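Local coordinates for regulatory protein E2 (PDB 2JEX), which regulates viral transcription and probably helps start viral DNA replication by partnering the initiator E1, this piece being its N-terminal transactivation domain, at residues A[149-157]-A[186-197]. The protein carries 1 engineered substitution. Residues are numbered along the deposited sequence; the frame is centred on the assembly and turned at random.
Sequences KAGADGTGL and YSVRDQDRVYAG
At the start of 186-197, Y186 donates its phenol OH to the carbonyl of G154: OH lies 2.6 Å from G154 O and approaches it nearly in line with the C=O bond (C=O...OH angle 171°). The acceptor sits at the edge of the Y186 ring, near its plane, while one face of that ring packs on the backbone of G197 in the partner strand. Two residues on, V188 turns the same way. Its CG2 touches D153 O at 3.7 Å, and CG1, anti to the backbone N (chi1 -178°), reaches the methyl of A152. D190 follows just past the strand; its carboxylate comes alongside the backbone of A152, OD2 standing 3.6 Å from A152 N, but its charge is taken up by R115 in a salt bridge. After the 190-193 turn, Y195 lays its ring flat under the loop. CA of D153 rests 3.5 Å above the ring centroid, 2° off the normal, a nearly ideal CH-pi contact, and D153 CB covers the CE2 side of the same face. A196 and G197 complete the strand beside G154, with A196 O 3.6 Å from G154 CA. Within the loop pressed against this hairpin, D153 OD2 accepts from T155 N (2.9 Å), an Asx turn, and also from G156 N, which extends it to an Asx motif; D153 N bonds to G156 O, while OD1 binds R167 and Y169. The contact therefore joins non-neighbouring parts of one antiparallel sheet, the 186-197 hairpin at its edge folding over the turn between strands 145-152 and 157-161. Strand 110-120 pairs with 186-189 and supplies V117 beside V188 and D190, and helix 173-180 packs F173 against Y186, V188 and L157.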
loop_
_atom_site.group_PDB
_atom_site.type_symbol
_atom_site.label_atom_id
_atom_site.label_comp_id
_atom_site.label_asym_id
_atom_site.label_seq_id
_atom_site.Cartn_x
_atom_site.Cartn_y
_atom_site.Cartn_z
ATOM N N LYS A 149 -1.414 15.044 -1.599
ATOM C CA LYS A 149 -2.159 14.753 -2.816
ATOM C C LYS A 149 -1.196 14.318 -3.910
ATOM O O LYS A 149 -0.106 14.870 -4.053
ATOM C CB LYS A 149 -2.975 15.978 -3.265
ATOM C CG LYS A 149 -4.323 16.174 -2.540
ATOM C CD LYS A 149 -4.145 16.683 -1.103
ATOM C CE LYS A 149 -5.461 17.182 -0.515
ATOM N NZ LYS A 149 -5.234 17.942 0.753
ATOM N N ALA A 150 -1.594 13.312 -4.672
ATOM C CA ALA A 150 -0.778 12.844 -5.779
ATOM C C ALA A 150 -1.434 13.159 -7.114
ATOM O O ALA A 150 -2.664 13.197 -7.228
ATOM C CB ALA A 150 -0.494 11.348 -5.661
ATOM N N GLY A 151 -0.596 13.391 -8.118
ATOM C CA GLY A 151 -1.066 13.631 -9.470
ATOM C C GLY A 151 0.025 13.307 -10.461
ATOM O O GLY A 151 1.103 12.868 -10.068
ATOM N N ALA A 152 -0.274 13.530 -11.738
ATOM C CA ALA A 152 0.667 13.365 -12.833
ATOM C C ALA A 152 0.722 14.616 -13.712
ATOM O O ALA A 152 -0.284 15.317 -13.892
ATOM C CB ALA A 152 0.284 12.168 -13.670
ATOM N N ASP A 153 1.907 14.894 -14.247
ATOM C CA ASP A 153 2.077 15.933 -15.252
ATOM C C ASP A 153 3.001 15.405 -16.350
ATOM O O ASP A 153 3.123 14.193 -16.512
ATOM C CB ASP A 153 2.604 17.224 -14.617
ATOM C CG ASP A 153 3.919 17.034 -13.883
ATOM O OD1 ASP A 153 4.249 17.899 -13.050
ATOM O OD2 ASP A 153 4.626 16.030 -14.129
ATOM N N GLY A 154 3.644 16.301 -17.097
ATOM C CA GLY A 154 4.550 15.913 -18.181
ATOM C C GLY A 154 5.841 15.251 -17.725
ATOM O O GLY A 154 6.498 14.563 -18.502
ATOM N N THR A 155 6.203 15.452 -16.464
ATOM C CA THR A 155 7.454 14.934 -15.928
ATOM C C THR A 155 7.267 13.525 -15.329
ATOM O O THR A 155 8.068 12.621 -15.582
ATOM C CB THR A 155 8.053 15.934 -14.903
ATOM O OG1 THR A 155 8.272 17.198 -15.545
ATOM C CG2 THR A 155 9.373 15.441 -14.340
ATOM N N GLY A 156 6.203 13.341 -14.556
ATOM C CA GLY A 156 5.966 12.080 -13.891
ATOM C C GLY A 156 4.842 12.128 -12.884
ATOM O O GLY A 156 3.992 13.021 -12.902
ATOM N N LEU A 157 4.840 11.136 -12.009
ATOM C CA LEU A 157 3.908 11.074 -10.901
ATOM C C LEU A 157 4.605 11.681 -9.696
ATOM O O LEU A 157 5.806 11.491 -9.501
ATOM C CB LEU A 157 3.505 9.628 -10.647
ATOM C CG LEU A 157 3.125 8.778 -11.862
ATOM C CD1 LEU A 157 3.099 7.289 -11.479
ATOM C CD2 LEU A 157 1.790 9.188 -12.390
ATOM N N TYR A 186 5.916 11.558 -25.520
ATOM C CA TYR A 186 4.794 10.859 -24.926
ATOM C C TYR A 186 3.765 11.903 -24.518
ATOM O O TYR A 186 4.064 13.098 -24.483
ATOM C CB TYR A 186 5.242 10.022 -23.721
ATOM C CG TYR A 186 6.013 10.807 -22.689
ATOM C CD1 TYR A 186 5.355 11.447 -21.637
ATOM C CD2 TYR A 186 7.396 10.920 -22.766
ATOM C CE1 TYR A 186 6.052 12.171 -20.684
ATOM C CE2 TYR A 186 8.112 11.658 -21.818
ATOM C CZ TYR A 186 7.435 12.282 -20.781
ATOM O OH TYR A 186 8.134 13.001 -19.835
ATOM N N SER A 187 2.550 11.446 -24.241
ATOM C CA SER A 187 1.495 12.323 -23.768
ATOM C C SER A 187 0.816 11.643 -22.590
ATOM O O SER A 187 0.639 10.424 -22.576
ATOM C CB SER A 187 0.496 12.653 -24.886
ATOM O OG SER A 187 -0.249 11.501 -25.259
ATOM N N VAL A 188 0.454 12.449 -21.597
ATOM C CA VAL A 188 -0.050 11.951 -20.322
ATOM C C VAL A 188 -1.474 12.459 -20.120
ATOM O O VAL A 188 -1.720 13.673 -20.160
ATOM C CB VAL A 188 0.836 12.450 -19.158
ATOM C CG1 VAL A 188 0.345 11.896 -17.832
ATOM C CG2 VAL A 188 2.294 12.091 -19.395
ATOM N N ARG A 189 -2.405 11.529 -19.937
ATOM C CA ARG A 189 -3.780 11.865 -19.600
ATOM C C ARG A 189 -4.024 11.466 -18.148
ATOM O O ARG A 189 -3.895 10.286 -17.788
ATOM C CB ARG A 189 -4.758 11.172 -20.560
ATOM C CG ARG A 189 -6.194 11.095 -20.047
ATOM C CD ARG A 189 -7.220 10.977 -21.168
ATOM N NE ARG A 189 -7.971 12.224 -21.343
ATOM C CZ ARG A 189 -8.024 12.935 -22.466
ATOM N NH1 ARG A 189 -7.380 12.537 -23.557
ATOM N NH2 ARG A 189 -8.737 14.048 -22.502
ATOM N N ASP A 190 -4.348 12.453 -17.312
ATOM C CA ASP A 190 -4.539 12.212 -15.882
ATOM C C ASP A 190 -6.018 12.094 -15.503
ATOM O O ASP A 190 -6.421 11.095 -14.858
ATOM C CB ASP A 190 -3.822 13.284 -15.040
ATOM C CG ASP A 190 -4.042 13.113 -13.530
ATOM O OD1 ASP A 190 -4.553 12.061 -13.084
ATOM O OD2 ASP A 190 -3.704 14.054 -12.777
ATOM N N GLN A 191 -6.801 13.113 -15.872
ATOM C CA GLN A 191 -8.253 13.140 -15.649
ATOM C C GLN A 191 -8.926 13.886 -16.803
ATOM O O GLN A 191 -9.512 13.272 -17.698
ATOM C CB GLN A 191 -8.629 13.809 -14.306
ATOM C CG GLN A 191 -8.116 13.099 -13.056
ATOM C CD GLN A 191 -8.616 13.722 -11.762
ATOM O OE1 GLN A 191 -7.930 14.542 -11.148
ATOM N NE2 GLN A 191 -9.810 13.322 -11.333
ATOM N N ASP A 192 -8.836 15.214 -16.768
ATOM C CA ASP A 192 -9.361 16.068 -17.835
ATOM C C ASP A 192 -8.262 16.907 -18.486
ATOM O O ASP A 192 -8.540 17.772 -19.313
ATOM C CB ASP A 192 -10.512 16.954 -17.328
ATOM C CG ASP A 192 -10.147 17.757 -16.076
ATOM O OD1 ASP A 192 -9.328 17.285 -15.246
ATOM O OD2 ASP A 192 -10.712 18.864 -15.914
ATOM N N ARG A 193 -7.013 16.628 -18.118
ATOM C CA ARG A 193 -5.855 17.334 -18.656
ATOM C C ARG A 193 -4.952 16.382 -19.434
ATOM O O ARG A 193 -4.760 15.229 -19.046
ATOM C CB ARG A 193 -5.067 18.024 -17.532
ATOM C CG ARG A 193 -5.922 18.948 -16.650
ATOM C CD ARG A 193 -5.084 19.971 -15.797
ATOM N NE ARG A 193 -6.170 20.711 -14.927
ATOM C CZ ARG A 193 -5.930 21.671 -14.012
ATOM N NH1 ARG A 193 -4.630 22.039 -13.814
ATOM N NH2 ARG A 193 -6.990 22.362 -13.375
ATOM N N VAL A 194 -4.421 16.869 -20.551
ATOM C CA VAL A 194 -3.415 16.142 -21.314
ATOM C C VAL A 194 -2.115 16.935 -21.294
ATOM O O VAL A 194 -2.098 18.145 -21.546
ATOM C CB VAL A 194 -3.849 15.856 -22.784
ATOM C CG1 VAL A 194 -2.835 14.945 -23.485
ATOM C CG2 VAL A 194 -5.236 15.231 -22.835
ATOM N N TYR A 195 -1.036 16.230 -20.980
ATOM C CA TYR A 195 0.298 16.794 -20.913
ATOM C C TYR A 195 1.150 16.203 -22.027
ATOM O O TYR A 195 0.908 15.074 -22.461
ATOM C CB TYR A 195 0.948 16.439 -19.571
ATOM C CG TYR A 195 0.231 16.964 -18.350
ATOM C CD1 TYR A 195 -0.769 16.214 -17.737
ATOM C CD2 TYR A 195 0.560 18.211 -17.800
ATOM C CE1 TYR A 195 -1.428 16.679 -16.608
ATOM C CE2 TYR A 195 -0.095 18.686 -16.666
ATOM C CZ TYR A 195 -1.086 17.911 -16.078
ATOM O OH TYR A 195 -1.744 18.364 -14.965
ATOM N N ALA A 196 2.151 16.958 -22.474
ATOM C CA ALA A 196 3.184 16.429 -23.353
ATOM C C ALA A 196 4.505 16.352 -22.595
ATOM O O ALA A 196 4.706 17.063 -21.602
ATOM C CB ALA A 196 3.331 17.297 -24.588
ATOM N N GLY A 197 5.398 15.482 -23.064
ATOM C CA GLY A 197 6.720 15.321 -22.471
ATOM C C GLY A 197 7.709 14.694 -23.431
ATOM O O GLY A 197 7.319 14.083 -24.425
#